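Local atomic coordinates of trehalose monomycolate exporter MmpL3 (Mycobacterium tuberculosis, PDB entry 7NVH), a protein that probably exports trehalose monomycolate, a precursor of the mycobacterial outer membrane, across the inner membrane as a member of the RND permease superfamily. Residues R448-T453 with G543-E548; S474-I479 with T526-I531; N491-R496 with L511-I516. All coordinates share one frame; numbering follows the deposited sequence.

Contact 1 of 3, residues R448-T453 with G543-E548. With AV0 (Lauryl Maltose Neopentyl Glycol), chain B.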
loop_
_atom_site.group_PDB
_atom_site.type_symbol
_atom_site.label_atom_id
_atom_site.label_comp_id
_atom_site.label_asym_id
_atom_site.label_seq_id
_atom_site.Cartn_x
_atom_site.Cartn_y
_atom_site.Cartn_z
ATOM N N ARG A 448 -13.440 -22.072 14.339
ATOM C CA ARG A 448 -12.315 -21.192 14.055
ATOM C C ARG A 448 -11.584 -20.877 15.349
ATOM O O ARG A 448 -12.121 -20.191 16.225
ATOM C CB ARG A 448 -12.775 -19.901 13.386
ATOM C CG ARG A 448 -13.527 -20.087 12.092
ATOM C CD ARG A 448 -13.641 -18.759 11.372
ATOM N NE ARG A 448 -12.496 -17.897 11.649
ATOM C CZ ARG A 448 -12.502 -16.577 11.501
ATOM N NH1 ARG A 448 -11.415 -15.873 11.776
ATOM N NH2 ARG A 448 -13.596 -15.960 11.079
ATOM N N THR A 449 -10.362 -21.375 15.468
ATOM C CA THR A 449 -9.512 -21.098 16.611
ATOM C C THR A 449 -8.341 -20.240 16.164
ATOM O O THR A 449 -7.856 -20.360 15.036
ATOM C CB THR A 449 -9.001 -22.388 17.258
ATOM O OG1 THR A 449 -8.509 -23.269 16.242
ATOM C CG2 THR A 449 -10.119 -23.076 18.018
ATOM N N ASN A 450 -7.893 -19.363 17.061
ATOM C CA ASN A 450 -6.779 -18.457 16.808
ATOM C C ASN A 450 -5.785 -18.655 17.945
ATOM O O ASN A 450 -5.647 -17.791 18.824
ATOM C CB ASN A 450 -7.253 -17.010 16.718
ATOM C CG ASN A 450 -6.231 -16.109 16.082
ATOM O OD1 ASN A 450 -5.167 -16.562 15.676
ATOM N ND2 ASN A 450 -6.545 -14.824 15.988
ATOM N N PRO A 451 -5.076 -19.779 17.962
ATOM C CA PRO A 451 -4.306 -20.162 19.144
ATOM C C PRO A 451 -2.901 -19.579 19.166
ATOM O O PRO A 451 -2.361 -19.124 18.156
ATOM C CB PRO A 451 -4.252 -21.689 19.025
ATOM C CG PRO A 451 -4.198 -21.915 17.558
ATOM C CD PRO A 451 -5.022 -20.821 16.920
ATOM N N LEU A 452 -2.318 -19.601 20.360
ATOM C CA LEU A 452 -0.907 -19.315 20.565
ATOM C C LEU A 452 -0.180 -20.636 20.751
ATOM O O LEU A 452 -0.621 -21.482 21.533
ATOM C CB LEU A 452 -0.694 -18.418 21.784
ATOM C CG LEU A 452 -1.020 -16.934 21.636
ATOM C CD1 LEU A 452 -0.818 -16.222 22.958
ATOM C CD2 LEU A 452 -0.161 -16.307 20.557
ATOM N N THR A 453 0.928 -20.814 20.039
ATOM C CA THR A 453 1.624 -22.090 19.988
ATOM C C THR A 453 2.990 -21.978 20.650
ATOM O O THR A 453 3.780 -21.094 20.308
ATOM C CB THR A 453 1.784 -22.563 18.544
ATOM O OG1 THR A 453 2.882 -21.873 17.937
ATOM C CG2 THR A 453 0.523 -22.284 17.754
ATOM N N GLY A 543 2.134 -18.530 16.567
ATOM C CA GLY A 543 0.705 -18.409 16.392
ATOM C C GLY A 543 0.331 -17.107 15.705
ATOM O O GLY A 543 1.100 -16.143 15.660
ATOM N N THR A 544 -0.880 -17.092 15.152
ATOM C CA THR A 544 -1.352 -15.904 14.446
ATOM C C THR A 544 -1.421 -14.655 15.321
ATOM O O THR A 544 -1.021 -13.583 14.835
ATOM C CB THR A 544 -2.711 -16.187 13.798
ATOM O OG1 THR A 544 -2.659 -17.444 13.111
ATOM C CG2 THR A 544 -3.061 -15.092 12.807
ATOM N N PRO A 545 -1.918 -14.691 16.565
ATOM C CA PRO A 545 -1.866 -13.469 17.382
ATOM C C PRO A 545 -0.456 -12.964 17.615
ATOM O O PRO A 545 -0.242 -11.746 17.651
ATOM C CB PRO A 545 -2.536 -13.887 18.699
ATOM C CG PRO A 545 -3.264 -15.128 18.401
ATOM C CD PRO A 545 -2.529 -15.808 17.305
ATOM N N ALA A 546 0.517 -13.862 17.770
ATOM C CA ALA A 546 1.900 -13.444 17.952
ATOM C C ALA A 546 2.533 -12.988 16.647
ATOM O O ALA A 546 3.412 -12.121 16.661
ATOM C CB ALA A 546 2.721 -14.580 18.560
ATOM N N LEU A 547 2.108 -13.563 15.521
ATOM C CA LEU A 547 2.653 -13.201 14.219
ATOM C C LEU A 547 2.417 -11.742 13.867
ATOM O O LEU A 547 3.245 -11.151 13.166
ATOM C CB LEU A 547 2.045 -14.088 13.134
ATOM C CG LEU A 547 2.722 -15.434 12.890
ATOM C CD1 LEU A 547 1.795 -16.365 12.132
ATOM C CD2 LEU A 547 4.016 -15.244 12.136
ATOM N N GLU A 548 1.320 -11.150 14.331
ATOM C CA GLU A 548 1.017 -9.750 14.072
ATOM C C GLU A 548 1.703 -8.812 15.050
ATOM O O GLU A 548 2.186 -7.750 14.649
ATOM C CB GLU A 548 -0.495 -9.527 14.124
ATOM C CG GLU A 548 -1.209 -9.968 12.866
ATOM C CD GLU A 548 -2.471 -10.746 13.159
ATOM O OE1 GLU A 548 -3.097 -10.492 14.209
ATOM O OE2 GLU A 548 -2.831 -11.618 12.341
HETATM C C1 AV0 B . -1.690 -15.930 5.872
HETATM O O1 AV0 B . -2.700 -14.986 5.975
HETATM C C2 AV0 B . -0.451 -15.311 5.257
HETATM O O2 AV0 B . -0.773 -14.834 3.950
HETATM C C3 AV0 B . 0.662 -16.308 5.153
HETATM O O3 AV0 B . 1.862 -15.588 4.753
HETATM C C4 AV0 B . 0.932 -17.045 6.420
HETATM O O4 AV0 B . 1.707 -18.261 6.116
HETATM C C5 AV0 B . -0.327 -17.498 7.163
HETATM O O5 AV0 B . -1.384 -16.458 7.223
HETATM C C6 AV0 B . 0.046 -17.873 8.560
HETATM O O6 AV0 B . -0.791 -17.191 9.459
HETATM C CAA AV0 B . -4.536 -7.671 -2.275
HETATM C CAB AV0 B . -12.376 -22.456 9.418
HETATM O OAI AV0 B . 4.268 -14.982 5.962
HETATM O OAJ AV0 B . -11.186 -16.230 15.941
HETATM O OAL AV0 B . -6.682 -10.406 12.504
HETATM O OAN AV0 B . -8.047 -16.022 12.978
HETATM O OAP AV0 B . -7.687 -16.499 10.232
HETATM O OAQ AV0 B . 5.440 -18.431 9.054
HETATM O OAR AV0 B . -10.324 -13.246 17.284
HETATM O OAS AV0 B . 5.867 -18.930 5.479
HETATM O OAT AV0 B . -9.964 -10.583 16.235
HETATM O OAU AV0 B . 3.236 -19.866 7.834
HETATM O OAV AV0 B . -8.640 -10.533 13.778
HETATM C CAW AV0 B . -4.626 -8.971 -1.495
HETATM C CAX AV0 B . -12.659 -21.101 8.695
HETATM C CAY AV0 B . -3.284 -9.270 -0.847
HETATM C CAZ AV0 B . -11.428 -20.163 8.845
HETATM C CBA AV0 B . -3.461 -10.372 0.198
HETATM C CBB AV0 B . -11.751 -18.804 8.185
HETATM C CBC AV0 B . -4.596 -9.981 1.164
HETATM C CBD AV0 B . -10.600 -17.784 8.460
HETATM C CBE AV0 B . -4.542 -10.895 2.430
HETATM C CBF AV0 B . -10.698 -16.636 7.436
HETATM C CBG AV0 B . -4.617 -12.421 1.995
HETATM C CBH AV0 B . -9.482 -15.651 7.626
HETATM C CBI AV0 B . -3.901 -13.303 3.085
HETATM C CBJ AV0 B . -8.912 -15.271 6.227
HETATM C CBK AV0 B . -4.984 -13.941 4.064
HETATM C CBL AV0 B . -7.639 -14.371 6.400
HETATM C CBM AV0 B . 5.219 -15.962 6.309
HETATM C CBN AV0 B . -11.600 -15.056 15.285
HETATM C CBP AV0 B . -5.999 -11.637 12.451
HETATM C CBQ AV0 B . -4.809 -13.352 5.524
HETATM C CBR AV0 B . -6.365 -15.263 6.209
HETATM C CBS AV0 B . -3.859 -15.502 6.653
HETATM C CBT AV0 B . -5.246 -13.835 8.059
HETATM O OBV AV0 B . -5.821 -14.817 8.944
HETATM O OBX AV0 B . -6.072 -13.142 10.568
HETATM O OBY AV0 B . 3.296 -17.030 7.331
HETATM O OBZ AV0 B . -10.311 -13.862 13.613
HETATM O OCB AV0 B . -8.057 -13.292 13.753
HETATM C CCC AV0 B . 4.736 -16.733 7.499
HETATM C CCD AV0 B . -10.404 -14.154 15.048
HETATM C CCF AV0 B . -6.845 -12.655 11.724
HETATM C CCH AV0 B . -7.843 -14.936 12.006
HETATM C CCJ AV0 B . -6.685 -14.312 9.911
HETATM C CCL AV0 B . -7.001 -15.429 10.914
HETATM C CCM AV0 B . -5.077 -14.479 6.597
HETATM C CCN AV0 B . 5.587 -17.993 7.687
HETATM C CCO AV0 B . -10.556 -12.895 15.904
HETATM C CCQ AV0 B . -7.210 -13.778 12.696
HETATM C CCR AV0 B . 3.078 -18.034 6.278
HETATM C CCS AV0 B . -9.284 -12.838 13.318
HETATM C CCT AV0 B . 5.244 -19.131 6.798
HETATM C CCU AV0 B . -9.601 -11.817 15.525
HETATM C CCV AV0 B . 3.785 -19.338 6.618
HETATM C CCW AV0 B . -9.614 -11.560 14.086
#

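Contact 2 of 3, residues S474-I479 with T526-I531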
loop_
_atom_site.group_PDB
_atom_site.type_symbol
_atom_site.label_atom_id
_atom_site.label_comp_id
_atom_site.label_asym_id
_atom_site.label_seq_id
_atom_site.Cartn_x
_atom_site.Cartn_y
_atom_site.Cartn_z
ATOM N N SER A 474 3.223 -27.042 32.746
ATOM C CA SER A 474 2.950 -26.609 34.112
ATOM C C SER A 474 3.322 -25.148 34.307
ATOM O O SER A 474 2.585 -24.393 34.948
ATOM C CB SER A 474 3.712 -27.491 35.100
ATOM O OG SER A 474 3.399 -28.859 34.907
ATOM N N LYS A 475 4.469 -24.732 33.767
ATOM C CA LYS A 475 4.809 -23.313 33.787
ATOM C C LYS A 475 3.808 -22.499 32.980
ATOM O O LYS A 475 3.405 -21.407 33.395
ATOM C CB LYS A 475 6.228 -23.099 33.263
ATOM C CG LYS A 475 7.299 -23.647 34.184
ATOM C CD LYS A 475 8.697 -23.349 33.673
ATOM C CE LYS A 475 9.718 -24.235 34.361
ATOM N NZ LYS A 475 10.850 -23.454 34.919
ATOM N N ALA A 476 3.391 -23.013 31.823
ATOM C CA ALA A 476 2.421 -22.309 31.000
ATOM C C ALA A 476 1.011 -22.398 31.560
ATOM O O ALA A 476 0.169 -21.562 31.217
ATOM C CB ALA A 476 2.448 -22.852 29.572
ATOM N N MET A 477 0.728 -23.391 32.399
ATOM C CA MET A 477 -0.556 -23.459 33.096
ATOM C C MET A 477 -0.476 -22.753 34.444
ATOM O O MET A 477 -0.844 -23.278 35.492
ATOM C CB MET A 477 -0.996 -24.908 33.254
ATOM C CG MET A 477 -1.770 -25.438 32.065
ATOM S SD MET A 477 -3.022 -26.642 32.540
ATOM C CE MET A 477 -2.021 -27.840 33.415
ATOM N N ALA A 478 0.042 -21.530 34.394
ATOM C CA ALA A 478 0.004 -20.599 35.512
ATOM C C ALA A 478 -0.258 -19.190 35.006
ATOM O O ALA A 478 -0.059 -18.227 35.758
ATOM C CB ALA A 478 1.304 -20.643 36.318
ATOM N N ILE A 479 -0.678 -19.047 33.754
ATOM C CA ILE A 479 -0.992 -17.766 33.140
ATOM C C ILE A 479 -2.460 -17.803 32.746
ATOM O O ILE A 479 -2.879 -18.677 31.978
ATOM C CB ILE A 479 -0.101 -17.493 31.919
ATOM C CG1 ILE A 479 1.372 -17.592 32.311
ATOM C CG2 ILE A 479 -0.407 -16.134 31.323
ATOM C CD1 ILE A 479 2.306 -17.694 31.132
ATOM N N THR A 526 4.112 -11.637 26.166
ATOM C CA THR A 526 5.304 -11.398 26.968
ATOM C C THR A 526 5.336 -12.299 28.195
ATOM O O THR A 526 6.415 -12.723 28.624
ATOM C CB THR A 526 5.368 -9.929 27.381
ATOM O OG1 THR A 526 5.421 -9.106 26.210
ATOM C CG2 THR A 526 6.597 -9.659 28.230
ATOM N N GLU A 527 4.171 -12.602 28.770
ATOM C CA GLU A 527 4.122 -13.520 29.903
ATOM C C GLU A 527 4.526 -14.927 29.485
ATOM O O GLU A 527 5.157 -15.654 30.260
ATOM C CB GLU A 527 2.722 -13.522 30.515
ATOM C CG GLU A 527 2.365 -12.241 31.252
ATOM C CD GLU A 527 1.307 -12.451 32.318
ATOM O OE1 GLU A 527 0.248 -13.031 32.001
ATOM O OE2 GLU A 527 1.533 -12.035 33.474
ATOM N N LEU A 528 4.158 -15.332 28.267
ATOM C CA LEU A 528 4.578 -16.634 27.761
ATOM C C LEU A 528 6.060 -16.643 27.410
ATOM O O LEU A 528 6.766 -17.613 27.705
ATOM C CB LEU A 528 3.743 -17.020 26.541
ATOM C CG LEU A 528 2.378 -17.638 26.825
ATOM C CD1 LEU A 528 1.637 -17.882 25.526
ATOM C CD2 LEU A 528 2.538 -18.929 27.603
ATOM N N ARG A 529 6.547 -15.581 26.791
ATOM C CA ARG A 529 7.945 -15.540 26.382
ATOM C C ARG A 529 8.891 -15.307 27.533
ATOM O O ARG A 529 10.076 -15.061 27.283
ATOM C CB ARG A 529 8.143 -14.463 25.316
ATOM C CG ARG A 529 7.959 -14.967 23.903
ATOM C CD ARG A 529 8.143 -13.861 22.885
ATOM N NE ARG A 529 7.370 -14.117 21.676
ATOM C CZ ARG A 529 7.584 -13.518 20.512
ATOM N NH1 ARG A 529 8.553 -12.623 20.394
ATOM N NH2 ARG A 529 6.830 -13.815 19.464
ATOM N N ALA A 530 8.427 -15.362 28.780
ATOM C CA ALA A 530 9.291 -15.235 29.944
ATOM C C ALA A 530 9.440 -16.547 30.700
ATOM O O ALA A 530 10.011 -16.559 31.794
ATOM C CB ALA A 530 8.765 -14.146 30.880
ATOM N N ILE A 531 8.930 -17.647 30.146
ATOM C CA ILE A 531 9.085 -18.952 30.775
ATOM C C ILE A 531 10.562 -19.328 30.809
ATOM O O ILE A 531 11.335 -18.991 29.904
ATOM C CB ILE A 531 8.256 -20.005 30.016
ATOM C CG1 ILE A 531 6.765 -19.693 30.131
ATOM C CG2 ILE A 531 8.525 -21.401 30.540
ATOM C CD1 ILE A 531 5.902 -20.525 29.218
#

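Contact 3 of 3, residues N491-R496 with L511-I516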
loop_
_atom_site.group_PDB
_atom_site.type_symbol
_atom_site.label_atom_id
_atom_site.label_comp_id
_atom_site.label_asym_id
_atom_site.label_seq_id
_atom_site.Cartn_x
_atom_site.Cartn_y
_atom_site.Cartn_z
ATOM N N ASN A 491 -7.584 -30.536 29.324
ATOM C CA ASN A 491 -7.598 -30.343 27.878
ATOM C C ASN A 491 -7.026 -28.988 27.477
ATOM O O ASN A 491 -7.235 -28.541 26.345
ATOM C CB ASN A 491 -9.013 -30.507 27.324
ATOM C CG ASN A 491 -9.783 -31.612 28.010
ATOM O OD1 ASN A 491 -10.867 -31.388 28.549
ATOM N ND2 ASN A 491 -9.223 -32.815 28.003
ATOM N N MET A 492 -6.316 -28.325 28.382
ATOM C CA MET A 492 -5.674 -27.056 28.081
ATOM C C MET A 492 -4.264 -27.300 27.561
ATOM O O MET A 492 -3.569 -28.209 28.023
ATOM C CB MET A 492 -5.630 -26.165 29.322
ATOM C CG MET A 492 -6.714 -25.106 29.368
ATOM S SD MET A 492 -6.598 -24.072 30.837
ATOM C CE MET A 492 -5.439 -22.828 30.281
ATOM N N TRP A 493 -3.851 -26.478 26.595
ATOM C CA TRP A 493 -2.548 -26.598 25.943
ATOM C C TRP A 493 -2.382 -27.977 25.310
ATOM O O TRP A 493 -1.412 -28.694 25.561
ATOM C CB TRP A 493 -1.411 -26.292 26.918
ATOM C CG TRP A 493 -1.321 -24.843 27.246
ATOM C CD1 TRP A 493 -1.592 -24.259 28.442
ATOM C CD2 TRP A 493 -0.949 -23.785 26.358
ATOM N NE1 TRP A 493 -1.409 -22.903 28.359
ATOM C CE2 TRP A 493 -1.012 -22.588 27.086
ATOM C CE3 TRP A 493 -0.565 -23.737 25.017
ATOM C CZ2 TRP A 493 -0.706 -21.357 26.523
ATOM C CZ3 TRP A 493 -0.262 -22.514 24.460
ATOM C CH2 TRP A 493 -0.335 -21.341 25.210
ATOM N N GLN A 494 -3.353 -28.345 24.483
ATOM C CA GLN A 494 -3.310 -29.625 23.796
ATOM C C GLN A 494 -2.257 -29.604 22.697
ATOM O O GLN A 494 -2.009 -28.578 22.061
ATOM C CB GLN A 494 -4.677 -29.960 23.202
ATOM C CG GLN A 494 -5.623 -30.631 24.177
ATOM C CD GLN A 494 -5.069 -31.932 24.717
ATOM O OE1 GLN A 494 -4.753 -32.041 25.900
ATOM N NE2 GLN A 494 -4.945 -32.928 23.848
ATOM N N GLU A 495 -1.637 -30.757 22.481
ATOM C CA GLU A 495 -0.637 -30.887 21.435
ATOM C C GLU A 495 -1.272 -30.710 20.061
ATOM O O GLU A 495 -2.447 -31.013 19.849
ATOM C CB GLU A 495 0.045 -32.249 21.524
ATOM C CG GLU A 495 1.509 -32.236 21.154
ATOM C CD GLU A 495 2.072 -33.630 21.015
ATOM O OE1 GLU A 495 1.442 -34.579 21.527
ATOM O OE2 GLU A 495 3.144 -33.782 20.394
ATOM N N ARG A 496 -0.477 -30.207 19.124
ATOM C CA ARG A 496 -0.950 -30.005 17.766
ATOM C C ARG A 496 -1.220 -31.348 17.092
ATOM O O ARG A 496 -0.702 -32.393 17.493
ATOM C CB ARG A 496 0.075 -29.201 16.971
ATOM C CG ARG A 496 -0.422 -28.607 15.671
ATOM C CD ARG A 496 0.730 -27.968 14.924
ATOM N NE ARG A 496 0.456 -27.799 13.503
ATOM C CZ ARG A 496 0.726 -26.691 12.824
ATOM N NH1 ARG A 496 1.279 -25.657 13.437
ATOM N NH2 ARG A 496 0.447 -26.618 11.533
ATOM N N LEU A 511 2.649 -27.231 21.429
ATOM C CA LEU A 511 1.366 -27.152 22.110
ATOM C C LEU A 511 0.656 -25.880 21.670
ATOM O O LEU A 511 1.264 -24.984 21.086
ATOM C CB LEU A 511 1.553 -27.155 23.629
ATOM C CG LEU A 511 2.546 -28.160 24.211
ATOM C CD1 LEU A 511 2.632 -28.000 25.714
ATOM C CD2 LEU A 511 2.158 -29.576 23.850
ATOM N N GLN A 512 -0.643 -25.795 21.954
ATOM C CA GLN A 512 -1.384 -24.614 21.535
ATOM C C GLN A 512 -2.669 -24.463 22.335
ATOM O O GLN A 512 -3.338 -25.451 22.642
ATOM C CB GLN A 512 -1.705 -24.670 20.038
ATOM C CG GLN A 512 -2.427 -25.923 19.600
ATOM C CD GLN A 512 -2.518 -26.039 18.096
ATOM O OE1 GLN A 512 -1.965 -25.218 17.366
ATOM N NE2 GLN A 512 -3.222 -27.057 17.622
ATOM N N ASN A 513 -2.991 -23.215 22.676
ATOM C CA ASN A 513 -4.309 -22.815 23.149
ATOM C C ASN A 513 -4.672 -21.469 22.551
ATOM O O ASN A 513 -3.803 -20.635 22.286
ATOM C CB ASN A 513 -4.405 -22.683 24.673
ATOM C CG ASN A 513 -5.014 -23.891 25.327
ATOM O OD1 ASN A 513 -5.490 -24.805 24.656
ATOM N ND2 ASN A 513 -5.058 -23.880 26.651
ATOM N N GLY A 514 -5.964 -21.261 22.355
ATOM C CA GLY A 514 -6.464 -19.928 22.112
ATOM C C GLY A 514 -6.648 -19.182 23.413
ATOM O O GLY A 514 -6.640 -19.756 24.499
ATOM N N LEU A 515 -6.817 -17.871 23.303
ATOM C CA LEU A 515 -6.966 -17.029 24.480
ATOM C C LEU A 515 -8.237 -16.206 24.360
ATOM O O LEU A 515 -8.521 -15.640 23.299
ATOM C CB LEU A 515 -5.744 -16.119 24.678
ATOM C CG LEU A 515 -5.489 -14.918 23.767
ATOM C CD1 LEU A 515 -4.463 -14.006 24.404
ATOM C CD2 LEU A 515 -5.022 -15.354 22.393
ATOM N N ILE A 516 -9.014 -16.166 25.443
ATOM C CA ILE A 516 -10.144 -15.254 25.513
ATOM C C ILE A 516 -9.623 -13.828 25.622
ATOM O O ILE A 516 -8.501 -13.587 26.087
ATOM C CB ILE A 516 -11.059 -15.610 26.698
ATOM C CG1 ILE A 516 -10.228 -15.824 27.962
ATOM C CG2 ILE A 516 -11.882 -16.842 26.386
ATOM C CD1 ILE A 516 -11.050 -16.181 29.174
#

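Contact 1 of 3, residues R448-T453 with G543-E548
Asn450, Pro451 and Leu452 cover the point where an outer strand, 540-543, of an antiparallel sheet turns into helix 544-556, beside the pocket that holds the lauryl maltose neopentyl glycol. Strand 451-453 runs past the first turns of that helix at 78°. Gly543 is the N-cap residue, and its positive phi of 98° suits glycine; Gly543 O accepts Leu547 N at 2.8 Å, opening the helix. Pro545 fits well in this first turn, which asks for no N-H donor from it. Its CB meets Leu452 CD2 at 3.9 Å, and the same methyl lies 3.9 Å from Ala546 CB, a small apolar patch beneath the strand. A chi1 of -164° swings the Asn450 amide over the helix start: OD1 rests between Thr544 CB and Pro545 CD, 3.2 Å from the latter, while ND2 looks the other way, 3.1 Å from OCB of the detergent. Arg448 takes no part in the protein contact but lays one guanidinium face against the ligand's alkyl chain, with NH1 2.9 Å from OBZ. Its NH2 forms salt bridges with Glu424 and Asp441, which hold the group in place. The chemistry is therefore two-sided: an apolar seam joins strand to helix, and polar side chains face a maltoside head group. A pocket that takes up this amphiphile is consistent with one suited to a glycolipid such as trehalose monomycolate.

Contact 2 of 3, residues S474-I479 with T526-I531
Ile479 and Leu528 meet methyl to methyl, CD1 to CD2 at 3.7 Å, crossing at a slant between the ends of two helices. The two branches of Ile479 part at CB, chi1 being -55°: CD1 goes to Leu528, and CG2 slides past the side chain of Glu527, lying 3.2 Å from OE1. That carboxylate finds its charged partner in Lys524, one turn earlier in its own helix. On the other flank Ile531 sets CG2 against the aliphatic stem of Lys475, 3.7 Å from CD, and CD1 near Ala476 CB at 4.2 Å. Lysine suits this margin, since its stem packs while NZ goes on to donate to the carbonyl of Thr532. The small Ala476 lets the second segment come close. Turns present these side chains: an inverse gamma turn centred on Met477 leads the chain out of helix 466-476 to Ile479, and a type I turn from Leu528 to Ile531, with Ile531 N bonded to Leu528 O at 3.3 Å, ends helix 521-528. Beneath, Ala476 and Leu528 rest on Leu454 of strand 451-457 and on Trp493, so the two helix ends lie side by side over one face of the sheet.

Contact 3 of 3, residues N491-R496 with L511-I516
Trp493 and Asn513 make the dense part of this pairing between the short outer strand 494-495 and strand 508-514 of the antiparallel sheet. Asn513 CB stands over the six-membered ring of Trp493, 3.9 Å from its centroid and only 8° off the ring normal, a CH-pi contact. The amide continues over the five-membered ring, its plane 25° from that of the indole, and reaches the backbone N of Trp493. The Trp493 backbone is left-handed helical, and although the side chain sets off away from the partner strand, the ring swings back so that its CE3/CZ3 edge runs against the Gln512 backbone, CE3 lying 3.5 Å from Gln512 C and 4.3 Å from Leu511 CB. Tryptophan suits the place because face and edge serve different neighbours; Phe482 meets it edge-to-face, and Ala476 and Leu454 add further packing.

Toward Gln494 and Arg496 the contact slackens. Between the two segments the one backbone bond, Gln512 N to Gln494 O, is bent: 3.1 Å long with an N-H...O angle of 140° and the donor tilted out of the carbonyl plane; Arg496 makes a further one with Val510. At the non-hydrogen-bonded pair that follows, Glu495 lays CG 3.8 Å from Leu511 CD2, using its stem while OE2 bridges to Arg509. On the face that Gln494 also occupies, the Gln512 side chain, extended beyond CG, brings NE2 to 3.7 Å from Arg496 CG; the arginine tip goes on past toward Asp58, a long, weak ion pair. Gln494 is exposed, as suits a polar residue on an outer strand.

The firm part thus rests on an aromatic face against a buried asparagine, the looser margin on charges paired beyond the two segments.

How the contacts relate
Contacts 1 and 3 share one antiparallel sheet: 448-453 and 511-516 lie on neighbouring strands, and Leu452 N probably donates to Asn513 O. They reach its two outermost strands, contact 1 on the ligand side and contact 3 on the far edge. Contact 2 instead joins helix ends lying over the sheet. Leu528 packs on both Leu452 CD1 and the Trp493 ring, against which the Leu452 carbonyl also lies. All three are only partly buried; contact 1 has no fully exposed touching residue, contacts 2 and 3 one each, Glu527 and Gln494. Contact 2 is almost wholly aliphatic with charged margins, contact 3 adds an aromatic face and a backbone bond, and contact 1 turns polar groups to the bound detergent.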